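Local atomic coordinates of catalase-3 (Neurospora crassa, PDB entry 4AJ9), a protein that catalyses the breakdown of hydrogen peroxide to water and oxygen with a heme cofactor, and so probably protects cells from peroxide. Residues Gly111-Ala116 with Val246-Asn251; Ile199-Arg204 with Ala530-Gly535; Val158-Ser161 with Pro167-Ala170. All blocks are in the same frame, centred on the assembly; numbering follows the deposited sequence.

Contact 1: Gly111-Ala116 with Val246-Asn251; sequences GSADTA and VLAGKN
A113 and T115 of the loop 111-116 rest on the last turn of helix 241-250, where they meet A248 and L247. The apolar part has two points of touch. The methyl of A113 points at the flank of A248, with CB of A113 3.5 Å from CB of A248, closer than usual for two carbons, and the two CA atoms are only 5.1 Å apart. Beside them, T115 CG2 packs against the branched end of L247, 3.7 Å from its CD2, the two side chains crossing at about a right angle.

The polar part depends on T115. Its chi1 of 62° sets OG1 between backbone N and carbonyl carbon, turned to the helix, while CG2 is left for L247. OG1 is hydrogen-bonded to A244 O, one turn earlier in the helix; it also comes within 3.2 Å of A248 N, but at an angle too poor for a bond. A water donates to T115 OG1 and to N251 O, 2.9 Å from each, joining the loop to the first residue beyond the helix. A valine in place of T115 would probably leave A244 O and this water without their hydroxyl partner.

The loop turns back through a type I beta turn from A113 to A116. D114, inside that turn, forms a salt bridge with R67 and accepts from R256 N. The contact thus fits the loop between strands 96-104 and 121-128 against helix 241-250, with F254 and H255 of helix 254-264 also touching T115, and G249 of a second subunit packing on A248.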
ATOM      1  N   GLY C 111       8.594  18.956   8.973  0.57  5.61           N
ATOM      2  CA  GLY C 111       9.836  19.671   8.790  0.57  5.76           C
ATOM      3  C   GLY C 111       9.668  21.171   8.668  0.57  4.80           C
ATOM      4  O   GLY C 111      10.645  21.899   8.838  0.57  7.00           O
ATOM      5  N   SER C 112       8.457  21.648   8.376  1.00  6.15           N
ATOM      6  CA  SER C 112       8.246  23.098   8.359  1.00  5.12           C
ATOM      7  C   SER C 112       8.356  23.647   9.778  1.00  3.90           C
ATOM      8  O   SER C 112       8.458  22.884  10.723  1.00  7.69           O
ATOM      9  CB  SER C 112       6.903  23.484   7.712  1.00  4.83           C
ATOM     10  OG  SER C 112       5.810  22.895   8.389  1.00  5.09           O
ATOM     11  N   ALA C 113       8.350  24.970   9.918  1.00  3.36           N
ATOM     12  CA  ALA C 113       8.666  25.601  11.194  1.00  6.16           C
ATOM     13  C   ALA C 113       7.481  25.667  12.163  1.00  6.34           C
ATOM     14  O   ALA C 113       6.339  25.940  11.773  1.00  5.30           O
ATOM     15  CB  ALA C 113       9.240  27.011  10.955  1.00 10.37           C
ATOM     16  N   ASP C 114       7.775  25.427  13.435  1.00  3.69           N
ATOM     17  CA  ASP C 114       6.777  25.539  14.492  1.00  4.19           C
ATOM     18  C   ASP C 114       6.163  26.941  14.550  1.00  6.17           C
ATOM     19  O   ASP C 114       4.980  27.090  14.852  1.00  4.90           O
ATOM     20  CB  ASP C 114       7.392  25.206  15.854  1.00  6.75           C
ATOM     21  CG  ASP C 114       7.593  23.707  16.074  1.00  7.58           C
ATOM     22  OD1 ASP C 114       7.000  22.887  15.328  1.00  7.64           O
ATOM     23  OD2 ASP C 114       8.343  23.354  17.020  1.00  5.82           O
ATOM     24  N   THR C 115       6.969  27.962  14.267  1.00  9.32           N
ATOM     25  CA  THR C 115       6.510  29.347  14.400  1.00  4.84           C
ATOM     26  C   THR C 115       6.067  30.011  13.096  1.00  9.12           C
ATOM     27  O   THR C 115       6.069  31.244  12.987  1.00  8.56           O
ATOM     28  CB  THR C 115       7.552  30.249  15.153  1.00  6.50           C
ATOM     29  OG1 THR C 115       8.782  30.315  14.407  1.00  5.32           O
ATOM     30  CG2 THR C 115       7.836  29.688  16.533  1.00  5.92           C
ATOM     31  N   ALA C 116       5.677  29.210  12.107  1.00  7.20           N
ATOM     32  CA  ALA C 116       4.891  29.744  10.994  1.00 10.08           C
ATOM     33  C   ALA C 116       3.612  30.337  11.578  1.00  7.91           C
ATOM     34  O   ALA C 116       3.162  29.882  12.619  1.00  6.26           O
ATOM     35  CB  ALA C 116       4.526  28.631  10.023  1.00  5.97           C
ATOM     36  N   VAL C 246      12.217  35.072  12.390  1.00  6.31           N
ATOM     37  CA  VAL C 246      13.608  34.739  12.670  1.00  8.16           C
ATOM     38  C   VAL C 246      13.679  33.391  13.377  1.00  6.62           C
ATOM     39  O   VAL C 246      14.551  32.565  13.098  1.00 10.65           O
ATOM     40  CB  VAL C 246      14.281  35.831  13.521  1.00  6.16           C
ATOM     41  CG1 VAL C 246      15.642  35.366  14.004  1.00  4.89           C
ATOM     42  CG2 VAL C 246      14.383  37.136  12.714  1.00  5.67           C
ATOM     43  N   LEU C 247      12.735  33.163  14.278  1.00  5.89           N
ATOM     44  CA  LEU C 247      12.691  31.923  15.051  1.00  7.95           C
ATOM     45  C   LEU C 247      12.484  30.697  14.166  1.00  5.77           C
ATOM     46  O   LEU C 247      13.035  29.632  14.447  1.00  9.93           O
ATOM     47  CB  LEU C 247      11.594  32.003  16.116  1.00  6.04           C
ATOM     48  CG  LEU C 247      11.431  30.880  17.145  1.00  3.74           C
ATOM     49  CD1 LEU C 247      12.780  30.361  17.648  1.00  7.71           C
ATOM     50  CD2 LEU C 247      10.563  31.377  18.296  1.00  6.74           C
ATOM     51  N   ALA C 248      11.696  30.849  13.101  1.00  6.36           N
ATOM     52  CA  ALA C 248      11.473  29.764  12.142  1.00  3.24           C
ATOM     53  C   ALA C 248      12.810  29.269  11.589  1.00  8.29           C
ATOM     54  O   ALA C 248      12.991  28.071  11.357  1.00  9.94           O
ATOM     55  CB  ALA C 248      10.577  30.236  10.996  1.00  4.13           C
ATOM     56  N   GLY C 249      13.734  30.202  11.371  1.00  6.22           N
ATOM     57  CA  GLY C 249      15.053  29.878  10.852  1.00  5.54           C
ATOM     58  C   GLY C 249      16.019  29.440  11.931  1.00  6.41           C
ATOM     59  O   GLY C 249      16.737  28.457  11.771  1.00 12.27           O
ATOM     60  N   LYS C 250      16.026  30.156  13.052  1.00  5.90           N
ATOM     61  CA  LYS C 250      16.946  29.851  14.149  1.00  5.30           C
ATOM     62  C   LYS C 250      16.599  28.558  14.912  1.00  5.49           C
ATOM     63  O   LYS C 250      17.492  27.870  15.411  1.00  6.47           O
ATOM     64  CB  LYS C 250      17.016  31.041  15.121  1.00  4.58           C
ATOM     65  CG  LYS C 250      17.604  32.307  14.498  1.00  6.12           C
ATOM     66  CD  LYS C 250      19.142  32.251  14.498  1.00  6.57           C
ATOM     67  CE  LYS C 250      19.762  33.463  13.799  1.00  6.19           C
ATOM     68  NZ  LYS C 250      21.270  33.451  13.832  1.00  3.95           N
ATOM     69  N   ASN C 251      15.311  28.229  15.016  1.00  5.80           N
ATOM     70  CA  ASN C 251      14.904  26.974  15.660  1.00  3.62           C
ATOM     71  C   ASN C 251      13.518  26.491  15.217  1.00  7.72           C
ATOM     72  O   ASN C 251      12.507  26.781  15.850  1.00  7.27           O
ATOM     73  CB  ASN C 251      14.970  27.071  17.188  1.00  7.14           C
ATOM     74  CG  ASN C 251      14.718  25.726  17.868  1.00  5.57           C
ATOM     75  OD1 ASN C 251      14.563  24.703  17.195  1.00  7.16           O
ATOM     76  ND2 ASN C 251      14.685  25.721  19.202  1.00  7.27           N
TER
HETATM   77  O   HOH W   1      10.003  27.751  14.685  1.00  5.78           O

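Contact 2: Ile199-Arg204 with Ala530-Gly535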
ATOM      1  N   ILE C 199       0.427  32.860  16.175  1.00  6.45           N
ATOM      2  CA  ILE C 199       1.840  32.762  16.562  1.00  2.56           C
ATOM      3  C   ILE C 199       2.047  32.643  18.075  1.00  7.19           C
ATOM      4  O   ILE C 199       2.688  33.505  18.713  1.00  9.85           O
ATOM      5  CB  ILE C 199       2.673  33.947  16.018  1.00  4.80           C
ATOM      6  CG1 ILE C 199       1.985  35.289  16.319  1.00  7.66           C
ATOM      7  CG2 ILE C 199       2.879  33.806  14.539  1.00  6.23           C
ATOM      8  CD1 ILE C 199       2.783  36.521  15.807  1.00  7.77           C
ATOM      9  N   PRO C 200       1.519  31.559  18.660  1.00  6.77           N
ATOM     10  CA  PRO C 200       1.609  31.324  20.100  1.00  4.08           C
ATOM     11  C   PRO C 200       3.048  31.144  20.527  1.00  4.93           C
ATOM     12  O   PRO C 200       3.895  30.694  19.737  1.00  5.17           O
ATOM     13  CB  PRO C 200       0.838  30.005  20.285  1.00  7.49           C
ATOM     14  CG  PRO C 200       0.895  29.346  18.951  1.00  9.46           C
ATOM     15  CD  PRO C 200       0.809  30.469  17.969  1.00  5.98           C
ATOM     16  N   ARG C 201       3.313  31.497  21.777  1.00  6.40           N
ATOM     17  CA  ARG C 201       4.626  31.323  22.393  1.00  6.08           C
ATOM     18  C   ARG C 201       4.969  29.845  22.560  1.00  4.79           C
ATOM     19  O   ARG C 201       6.135  29.451  22.448  1.00  6.39           O
ATOM     20  CB  ARG C 201       4.663  32.058  23.741  1.00 11.59           C
ATOM     21  CG  ARG C 201       5.726  31.569  24.708  1.00  5.79           C
ATOM     22  CD  ARG C 201       7.149  31.723  24.147  1.00  9.67           C
ATOM     23  NE  ARG C 201       8.104  31.386  25.195  1.00  9.47           N
ATOM     24  CZ  ARG C 201       8.418  30.139  25.528  1.00  9.45           C
ATOM     25  NH1 ARG C 201       7.882  29.116  24.869  1.00  7.03           N
ATOM     26  NH2 ARG C 201       9.273  29.915  26.512  1.00  5.93           N
ATOM     27  N   SER C 202       3.958  29.017  22.814  1.00  8.69           N
ATOM     28  CA  SER C 202       4.168  27.568  22.889  1.00  4.72           C
ATOM     29  C   SER C 202       2.834  26.848  22.879  1.00  6.60           C
ATOM     30  O   SER C 202       1.785  27.487  22.992  1.00  7.85           O
ATOM     31  CB  SER C 202       4.921  27.192  24.160  1.00  6.41           C
ATOM     32  OG  SER C 202       4.026  27.052  25.253  1.00  8.01           O
ATOM     33  N   TYR C 203       2.875  25.519  22.743  1.00  6.78           N
ATOM     34  CA  TYR C 203       1.666  24.698  22.825  1.00  5.23           C
ATOM     35  C   TYR C 203       1.066  24.869  24.209  1.00  6.48           C
ATOM     36  O   TYR C 203      -0.154  24.831  24.381  1.00  5.37           O
ATOM     37  CB  TYR C 203       2.001  23.219  22.635  1.00  3.18           C
ATOM     38  CG  TYR C 203       2.623  22.839  21.301  1.00  3.33           C
ATOM     39  CD1 TYR C 203       2.290  23.499  20.123  1.00  4.65           C
ATOM     40  CD2 TYR C 203       3.512  21.770  21.226  1.00  4.06           C
ATOM     41  CE1 TYR C 203       2.872  23.110  18.890  1.00  2.90           C
ATOM     42  CE2 TYR C 203       4.082  21.389  20.034  1.00  6.54           C
ATOM     43  CZ  TYR C 203       3.754  22.048  18.868  1.00  4.93           C
ATOM     44  OH  TYR C 203       4.354  21.626  17.696  1.00  5.29           O
ATOM     45  N   ARG C 204       1.940  25.056  25.194  1.00  4.97           N
ATOM     46  CA  ARG C 204       1.530  25.147  26.594  1.00  7.64           C
ATOM     47  C   ARG C 204       0.786  26.442  26.898  1.00  9.60           C
ATOM     48  O   ARG C 204       0.076  26.536  27.906  1.00  8.76           O
ATOM     49  CB  ARG C 204       2.745  25.009  27.514  1.00  8.99           C
ATOM     50  CG  ARG C 204       3.485  23.690  27.352  1.00  6.12           C
ATOM     51  CD  ARG C 204       4.718  23.623  28.237  1.00  5.90           C
ATOM     52  NE  ARG C 204       5.638  24.725  27.976  1.00  6.02           N
ATOM     53  CZ  ARG C 204       5.994  25.645  28.871  1.00  6.70           C
ATOM     54  NH1 ARG C 204       5.514  25.604  30.108  1.00 10.65           N
ATOM     55  NH2 ARG C 204       6.838  26.609  28.525  1.00  8.86           N
ATOM     56  N   ALA C 530       7.079  29.970  35.559  1.00 10.71           N
ATOM     57  CA  ALA C 530       7.815  28.713  35.533  1.00 13.31           C
ATOM     58  C   ALA C 530       8.135  28.310  34.093  1.00 14.69           C
ATOM     59  O   ALA C 530       7.310  28.495  33.196  1.00 10.83           O
ATOM     60  CB  ALA C 530       7.022  27.619  36.217  1.00 13.38           C
ATOM     61  N   THR C 531       9.338  27.770  33.893  1.00 11.90           N
ATOM     62  CA  THR C 531       9.838  27.332  32.587  1.00  9.50           C
ATOM     63  C   THR C 531      10.261  28.452  31.641  1.00 11.47           C
ATOM     64  O   THR C 531      10.948  28.185  30.663  1.00  9.27           O
ATOM     65  CB  THR C 531       8.837  26.447  31.816  1.00  8.26           C
ATOM     66  OG1 THR C 531       7.869  27.281  31.154  1.00  8.82           O
ATOM     67  CG2 THR C 531       8.141  25.469  32.751  1.00  9.56           C
ATOM     68  N   LEU C 532       9.846  29.689  31.891  1.00  9.34           N
ATOM     69  CA  LEU C 532      10.225  30.758  30.977  1.00  9.67           C
ATOM     70  C   LEU C 532      11.755  30.920  30.969  1.00 13.03           C
ATOM     71  O   LEU C 532      12.439  30.556  31.929  1.00 11.63           O
ATOM     72  CB  LEU C 532       9.512  32.073  31.295  1.00 11.10           C
ATOM     73  CG  LEU C 532       7.988  32.027  31.134  1.00 15.54           C
ATOM     74  CD1 LEU C 532       7.405  33.425  31.183  1.00 20.63           C
ATOM     75  CD2 LEU C 532       7.579  31.320  29.845  1.00 13.05           C
ATOM     76  N   ARG C 533      12.275  31.462  29.877  1.00  5.60           N
ATOM     77  CA  ARG C 533      13.688  31.354  29.568  1.00 10.78           C
ATOM     78  C   ARG C 533      14.395  32.701  29.643  1.00  9.81           C
ATOM     79  O   ARG C 533      13.923  33.696  29.093  1.00  9.87           O
ATOM     80  CB  ARG C 533      13.861  30.743  28.170  1.00  9.33           C
ATOM     81  CG  ARG C 533      13.366  29.298  28.080  1.00 20.21           C
ATOM     82  CD  ARG C 533      12.921  28.913  26.661  1.00 20.62           C
ATOM     83  NE  ARG C 533      12.421  27.537  26.591  1.00 24.15           N
ATOM     84  CZ  ARG C 533      13.173  26.475  26.308  1.00 29.04           C
ATOM     85  NH1 ARG C 533      14.473  26.622  26.063  1.00 30.19           N
ATOM     86  NH2 ARG C 533      12.625  25.261  26.270  1.00 19.58           N
ATOM     87  N   VAL C 534      15.540  32.720  30.312  1.00  5.40           N
ATOM     88  CA  VAL C 534      16.320  33.942  30.428  1.00  6.61           C
ATOM     89  C   VAL C 534      17.688  33.724  29.798  1.00  8.08           C
ATOM     90  O   VAL C 534      18.400  32.792  30.159  1.00 10.29           O
ATOM     91  CB  VAL C 534      16.476  34.350  31.898  1.00 11.02           C
ATOM     92  CG1 VAL C 534      17.231  35.664  32.011  1.00  9.60           C
ATOM     93  CG2 VAL C 534      15.109  34.455  32.553  1.00  9.24           C
ATOM     94  N   GLY C 535      18.033  34.560  28.830  1.00  8.28           N
ATOM     95  CA  GLY C 535      19.366  34.548  28.272  1.00  6.78           C
ATOM     96  C   GLY C 535      20.219  35.569  29.002  1.00  8.34           C
ATOM     97  O   GLY C 535      19.937  36.765  28.968  1.00 12.50           O
TER
HETATM   98  O   HOH W   2       9.947  27.326  28.065  1.00 14.59           O
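The backbones of 199-204 and 530-535 keep well apart, their nearest CA atoms, those of R201 and L532, being 10.3 Å from each other, so that long side chains and a water fill the distance between them. R204 reaches across to T531 with both terminal nitrogens on one hydroxyl: NH2 donates to T531 OG1 at 2.9 Å, and NH1 makes a weaker bond to the same oxygen at 3.1 Å. The oxygen sits in the fork, tilted 23° from the guanidinium plane, and neither bond is straight. The arginine chain is bent at chi3 (-57°), and its NE is held by a salt bridge to D258.

R201 and R533 meet at about a right angle, their guanidinium planes 61° apart. NH2 of R201 comes 3.8 Å from CD of R533, and a second, looser touch is made with CD2 of L532. The two positive groups share one water as acceptor: it lies at the edge of the R201 guanidinium and in its plane, 3.1 Å from R201 NH2, and also takes a bond from R533 NE. The same water is close enough to donate to T531 O at 2.9 Å. Acidic residues probably offset the gathered charge, since R201 forms salt bridges with D586 and D258, and R533 with D261. D586 also accepts from R533 N, so one carboxylate holds both the R201 side chain and the start of the strand.

The contact joins the heme-containing catalase part to the C-terminal domain of long catalases. Its loop, between helix 187-193 and strand 208-209, lies on helix 254-264, which supplies D258 and D261, and faces the lead-in and first residue of strand 533-537, an inner strand of the parallel six-stranded sheet.

Contact 3: Val158-Ser161 with Pro167-Ala170; sequences VKPS and PQAA
The ring of P160 and the flat carbonyl group of P167 meet directly. CG of P160 stands to one side of the carbonyl plane, 3.3 Å from P167 O, while a water lies nearer that plane but displaced to its other side. The amide of Q168 adds a loose touch, its NE2 4.3 Å from P160 CG. Its chain starts with CG anti to the backbone N (chi1 -176°) and then bends at chi2 (57°), which carries the amide back toward P160 although the CB points away; OE1 is held by S109 N.

No direct hydrogen bond links 158-161 to 167-170. The water takes that place: it donates to P167 O at 2.9 Å, approaches V158 O at 3.0 Å as a donor, and accepts from A170 N at 3.1 Å. More acceptors surround it than it has protons, so its bonds are probably shared. V158 O and A170 O, both acceptors, come as near as 3.2 Å, and V158 O has a further partner in H173 NE2. P160 and P167, as prolines, have no N-H to give.

The peptide bond before P167 is cis, part of the bend that brings P167 CA to 4.8 Å from P160 CA and closes the short loop. The contact lies where helix 151-158 gives out, in the loop leading to helix 174-182. Beyond the loop's own chain, Q168 N is hydrogen-bonded to D253 of a second subunit, and S161 packs on I394 of a third, so this loop meets two neighbours in the tetramer.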
ATOM      1  N   VAL C 158      -4.758  27.211   0.599  0.67  4.74           N
ATOM      2  CA  VAL C 158      -3.826  27.626   1.644  0.67  4.34           C
ATOM      3  C   VAL C 158      -2.447  26.954   1.514  0.67  6.18           C
ATOM      4  O   VAL C 158      -1.414  27.551   1.832  0.67  7.60           O
ATOM      5  CB  VAL C 158      -4.452  27.386   3.033  0.67  4.74           C
ATOM      6  CG1 VAL C 158      -3.405  27.370   4.121  0.67  3.89           C
ATOM      7  CG2 VAL C 158      -5.523  28.446   3.308  0.67  4.47           C
ATOM      8  N   LYS C 159      -2.430  25.724   1.020  1.00  3.46           N
ATOM      9  CA  LYS C 159      -1.174  25.003   0.794  1.00  4.27           C
ATOM     10  C   LYS C 159      -0.413  25.562  -0.424  1.00  6.14           C
ATOM     11  O   LYS C 159      -0.940  26.397  -1.168  1.00  5.03           O
ATOM     12  CB  LYS C 159      -1.422  23.486   0.731  1.00  2.43           C
ATOM     13  CG  LYS C 159      -1.311  22.822   2.102  1.00  6.66           C
ATOM     14  CD  LYS C 159      -1.763  21.369   2.103  1.00  8.90           C
ATOM     15  CE  LYS C 159      -1.678  20.740   3.500  1.00  6.70           C
ATOM     16  NZ  LYS C 159      -0.292  20.369   3.962  1.00  6.35           N
ATOM     17  N   PRO C 160       0.847  25.143  -0.620  1.00  3.66           N
ATOM     18  CA  PRO C 160       1.638  25.810  -1.671  1.00  5.10           C
ATOM     19  C   PRO C 160       1.016  25.704  -3.060  1.00  6.57           C
ATOM     20  O   PRO C 160       0.336  24.726  -3.364  1.00  8.47           O
ATOM     21  CB  PRO C 160       2.969  25.039  -1.652  1.00  6.50           C
ATOM     22  CG  PRO C 160       3.054  24.467  -0.244  1.00  7.88           C
ATOM     23  CD  PRO C 160       1.622  24.114   0.096  1.00  4.80           C
ATOM     24  N   SER C 161       1.255  26.717  -3.890  1.00  2.32           N
ATOM     25  CA  SER C 161       0.833  26.695  -5.292  1.00  5.04           C
ATOM     26  C   SER C 161       1.268  25.386  -5.939  1.00  5.98           C
ATOM     27  O   SER C 161       2.397  24.926  -5.738  1.00  4.21           O
ATOM     28  CB  SER C 161       1.430  27.883  -6.051  1.00  7.44           C
ATOM     29  OG  SER C 161       0.841  28.036  -7.329  1.00  8.13           O
ATOM     30  N   PRO C 167       4.173  28.860  -1.471  1.00  2.61           N
ATOM     31  CA  PRO C 167       5.136  28.904  -0.371  1.00  2.33           C
ATOM     32  C   PRO C 167       4.821  27.884   0.720  1.00  5.19           C
ATOM     33  O   PRO C 167       3.664  27.491   0.886  1.00  5.24           O
ATOM     34  CB  PRO C 167       4.905  30.302   0.202  1.00  7.47           C
ATOM     35  CG  PRO C 167       3.414  30.445   0.110  1.00  4.41           C
ATOM     36  CD  PRO C 167       2.994  29.702  -1.169  1.00  3.97           C
ATOM     37  N   GLN C 168       5.851  27.494   1.466  1.00  5.96           N
ATOM     38  CA  GLN C 168       5.739  26.541   2.562  1.00  5.56           C
ATOM     39  C   GLN C 168       5.070  27.158   3.790  1.00 10.66           C
ATOM     40  O   GLN C 168       5.436  28.261   4.220  1.00  5.43           O
ATOM     41  CB  GLN C 168       7.144  26.067   2.961  1.00  4.71           C
ATOM     42  CG  GLN C 168       7.164  24.995   4.039  1.00  4.33           C
ATOM     43  CD  GLN C 168       6.367  23.758   3.651  1.00  5.56           C
ATOM     44  OE1 GLN C 168       5.788  23.088   4.511  1.00  5.92           O
ATOM     45  NE2 GLN C 168       6.332  23.448   2.347  1.00  3.51           N
ATOM     46  N   ALA C 169       4.088  26.451   4.344  1.00  3.11           N
ATOM     47  CA  ALA C 169       3.548  26.798   5.659  1.00  2.69           C
ATOM     48  C   ALA C 169       3.162  28.271   5.745  1.00  7.45           C
ATOM     49  O   ALA C 169       3.572  28.972   6.668  1.00  5.23           O
ATOM     50  CB  ALA C 169       4.575  26.475   6.744  1.00  5.59           C
ATOM     51  N   ALA C 170       2.379  28.749   4.791  1.00  6.49           N
ATOM     52  CA  ALA C 170       2.041  30.166   4.790  1.00 11.10           C
ATOM     53  C   ALA C 170       0.748  30.467   4.048  1.00  5.45           C
ATOM     54  O   ALA C 170       0.470  29.897   2.997  1.00  7.70           O
ATOM     55  CB  ALA C 170       3.182  30.957   4.196  1.00  7.55           C
TER
HETATM   56  O   HOH W   3       1.399  26.820   2.567  1.00  4.69           O

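Contact 1 lies between the other two, its centre 15 Å from each, whereas contacts 2 and 3 are centred 26 Å apart and do not touch. Contact 3 is a local closure nested within the long loop that contact 1 ties. Contacts 1 and 2 interlock along the chain, since 199-204 precedes 246-251 while 530-535 follows far later. D114 of contact 1 packs on Y203 of contact 2, and both sites lean on helix 254-264; on the other flank S112 and A116 pack on Q168 and A169 of contact 3. Together they run from the junction with the C-terminal domain, through the catalase part, to a surface shared with neighbouring subunits.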